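Local coordinates for protein kinase (Staphylococcus aureus subsp. aureus Mu50, PDB 3PY9) that probably senses muropeptides through the extracellular PASTA region of a membrane-bound serine/threonine kinase, at residues Val221-Tyr225 / Ile255-Gln259. Sequence-based numbering, arbitrary orientation.
Sequences VDVPY and ITSDQ
V223 and Q259 form an antiparallel hydrogen-bonded pair at the end of the two-stranded antiparallel sheet of strands 217-223 and 259-265, in the C-terminal PASTA-like domain, an all-beta unit of the E-set clan. Two backbone bonds join them: V223 N to Q259 O (2.7 Å), and Q259 N to V223 O (2.8 Å). V223 O also receives a weaker CA-H contact from D258.

The pairing stops after V223 and Q259. P224 lies opposite D258, where a ring nitrogen without an N-H costs nothing, because it would not face this strand in any case. A chi1 of -62° sets D258 CG beside its own backbone N, and the carboxylate reaches across P224. Its OD1 accepts the N-H of Y225 nearly along the C-O axis, 2.8 Å from Y225 N. The bond is close to straight, with an N-H...O angle of 166°. Past the end of the strand, the short carboxylate of D258 thus takes the place of a main-chain acceptor for the Y225 N-H.

Among the apolar contacts, compact, branched V223 faces inward onto V277 and V279 of strand 272-279, while I255 reaches V235 and sets CG2 3.9 Å from Y225 CB.

The Y225 ring meets main chain instead. A chi1 of 164° swings it away from its own N and over the T256 peptide; its hydroxyl is hydrogen-bonded to K231 O. Over the centre of one ring face sits the carbonyl oxygen T256 O, 3.6 Å above the plane.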
ATOM      1  N   VAL A 221      -6.446 -49.544   4.406  1.00 45.93           N
ATOM      2  CA  VAL A 221      -7.713 -48.954   4.851  1.00 44.29           C
ATOM      3  C   VAL A 221      -8.833 -49.292   3.856  1.00 42.91           C
ATOM      4  O   VAL A 221      -8.644 -49.176   2.639  1.00 42.72           O
ATOM      5  CB  VAL A 221      -7.596 -47.391   5.094  1.00 44.41           C
ATOM      6  CG1 VAL A 221      -7.142 -46.665   3.843  1.00 44.99           C
ATOM      7  CG2 VAL A 221      -8.900 -46.814   5.595  1.00 43.34           C
ATOM      8  N   ASP A 222      -9.974 -49.739   4.379  1.00 40.93           N
ATOM      9  CA  ASP A 222     -11.171 -49.937   3.576  1.00 39.51           C
ATOM     10  C   ASP A 222     -11.923 -48.609   3.447  1.00 37.28           C
ATOM     11  O   ASP A 222     -12.446 -48.083   4.441  1.00 36.57           O
ATOM     12  CB  ASP A 222     -12.111 -50.951   4.233  1.00 40.31           C
ATOM     13  CG  ASP A 222     -11.628 -52.372   4.124  1.00 43.03           C
ATOM     14  OD1 ASP A 222     -11.090 -52.760   3.062  1.00 46.31           O
ATOM     15  OD2 ASP A 222     -11.811 -53.110   5.117  1.00 46.28           O
ATOM     16  N   VAL A 223     -11.999 -48.086   2.230  1.00 35.06           N
ATOM     17  CA  VAL A 223     -12.739 -46.841   1.966  1.00 32.97           C
ATOM     18  C   VAL A 223     -14.118 -47.200   1.445  1.00 32.00           C
ATOM     19  O   VAL A 223     -14.211 -47.834   0.414  1.00 32.24           O
ATOM     20  CB  VAL A 223     -12.031 -45.983   0.896  1.00 32.76           C
ATOM     21  CG1 VAL A 223     -12.831 -44.701   0.596  1.00 30.59           C
ATOM     22  CG2 VAL A 223     -10.603 -45.676   1.323  1.00 32.58           C
ATOM     23  N   PRO A 224     -15.194 -46.797   2.154  1.00 31.12           N
ATOM     24  CA  PRO A 224     -16.553 -47.016   1.681  1.00 30.17           C
ATOM     25  C   PRO A 224     -16.982 -45.982   0.625  1.00 30.19           C
ATOM     26  O   PRO A 224     -16.570 -44.808   0.669  1.00 29.24           O
ATOM     27  CB  PRO A 224     -17.374 -46.838   2.951  1.00 30.51           C
ATOM     28  CG  PRO A 224     -16.638 -45.817   3.707  1.00 30.14           C
ATOM     29  CD  PRO A 224     -15.190 -46.126   3.468  1.00 31.26           C
ATOM     30  N   TYR A 225     -17.804 -46.431  -0.318  1.00 29.61           N
ATOM     31  CA  TYR A 225     -18.366 -45.550  -1.316  1.00 29.69           C
ATOM     32  C   TYR A 225     -19.702 -45.054  -0.796  1.00 30.01           C
ATOM     33  O   TYR A 225     -20.527 -45.845  -0.347  1.00 29.63           O
ATOM     34  CB  TYR A 225     -18.526 -46.310  -2.627  1.00 29.85           C
ATOM     35  CG  TYR A 225     -19.425 -45.630  -3.619  1.00 29.98           C
ATOM     36  CD1 TYR A 225     -18.939 -44.614  -4.418  1.00 27.80           C
ATOM     37  CD2 TYR A 225     -20.775 -45.992  -3.741  1.00 30.96           C
ATOM     38  CE1 TYR A 225     -19.740 -43.984  -5.322  1.00 29.34           C
ATOM     39  CE2 TYR A 225     -21.600 -45.338  -4.646  1.00 30.89           C
ATOM     40  CZ  TYR A 225     -21.056 -44.342  -5.442  1.00 29.46           C
ATOM     41  OH  TYR A 225     -21.815 -43.654  -6.340  1.00 30.44           O
ATOM     42  N   ILE A 255     -13.678 -43.614  -7.079  1.00 32.81           N
ATOM     43  CA  ILE A 255     -14.221 -44.776  -6.408  1.00 32.29           C
ATOM     44  C   ILE A 255     -15.683 -44.855  -6.856  1.00 31.15           C
ATOM     45  O   ILE A 255     -16.330 -43.818  -7.029  1.00 30.24           O
ATOM     46  CB  ILE A 255     -14.047 -44.552  -4.873  1.00 32.69           C
ATOM     47  CG1 ILE A 255     -12.611 -44.873  -4.452  1.00 33.25           C
ATOM     48  CG2 ILE A 255     -15.026 -45.305  -4.029  1.00 35.33           C
ATOM     49  CD1 ILE A 255     -12.070 -46.126  -4.998  1.00 36.84           C
ATOM     50  N   THR A 256     -16.168 -46.064  -7.128  1.00 29.67           N
ATOM     51  CA  THR A 256     -17.572 -46.281  -7.444  1.00 29.88           C
ATOM     52  C   THR A 256     -18.133 -47.401  -6.578  1.00 29.25           C
ATOM     53  O   THR A 256     -19.298 -47.743  -6.678  1.00 29.82           O
ATOM     54  CB  THR A 256     -17.820 -46.584  -8.963  1.00 30.30           C
ATOM     55  OG1 THR A 256     -16.947 -47.638  -9.398  1.00 32.03           O
ATOM     56  CG2 THR A 256     -17.570 -45.338  -9.826  1.00 29.40           C
ATOM     57  N   SER A 257     -17.290 -47.963  -5.728  1.00 28.80           N
ATOM     58  CA  SER A 257     -17.686 -49.024  -4.785  1.00 29.47           C
ATOM     59  C   SER A 257     -16.657 -49.077  -3.651  1.00 29.98           C
ATOM     60  O   SER A 257     -15.626 -48.413  -3.707  1.00 29.51           O
ATOM     61  CB  SER A 257     -17.811 -50.397  -5.487  1.00 28.27           C
ATOM     62  OG  SER A 257     -16.552 -50.787  -5.998  1.00 28.41           O
ATOM     63  N   ASP A 258     -16.954 -49.844  -2.612  1.00 31.64           N
ATOM     64  CA  ASP A 258     -16.033 -49.996  -1.498  1.00 33.13           C
ATOM     65  C   ASP A 258     -14.670 -50.478  -1.983  1.00 34.53           C
ATOM     66  O   ASP A 258     -14.586 -51.446  -2.729  1.00 34.36           O
ATOM     67  CB  ASP A 258     -16.626 -50.939  -0.454  1.00 32.95           C
ATOM     68  CG  ASP A 258     -17.920 -50.412   0.143  1.00 32.66           C
ATOM     69  OD1 ASP A 258     -18.210 -49.216  -0.018  1.00 32.72           O
ATOM     70  OD2 ASP A 258     -18.660 -51.192   0.777  1.00 33.54           O
ATOM     71  N   GLN A 259     -13.616 -49.775  -1.571  1.00 36.48           N
ATOM     72  CA  GLN A 259     -12.261 -50.089  -1.987  1.00 39.68           C
ATOM     73  C   GLN A 259     -11.265 -50.186  -0.840  1.00 41.22           C
ATOM     74  O   GLN A 259     -11.113 -49.251  -0.049  1.00 41.26           O
ATOM     75  CB  GLN A 259     -11.762 -49.049  -2.975  1.00 39.90           C
ATOM     76  CG  GLN A 259     -12.327 -49.191  -4.353  1.00 42.79           C
ATOM     77  CD  GLN A 259     -11.340 -49.807  -5.316  1.00 45.61           C
ATOM     78  OE1 GLN A 259     -11.343 -51.025  -5.529  1.00 46.71           O
ATOM     79  NE2 GLN A 259     -10.486 -48.969  -5.910  1.00 46.23           N
TER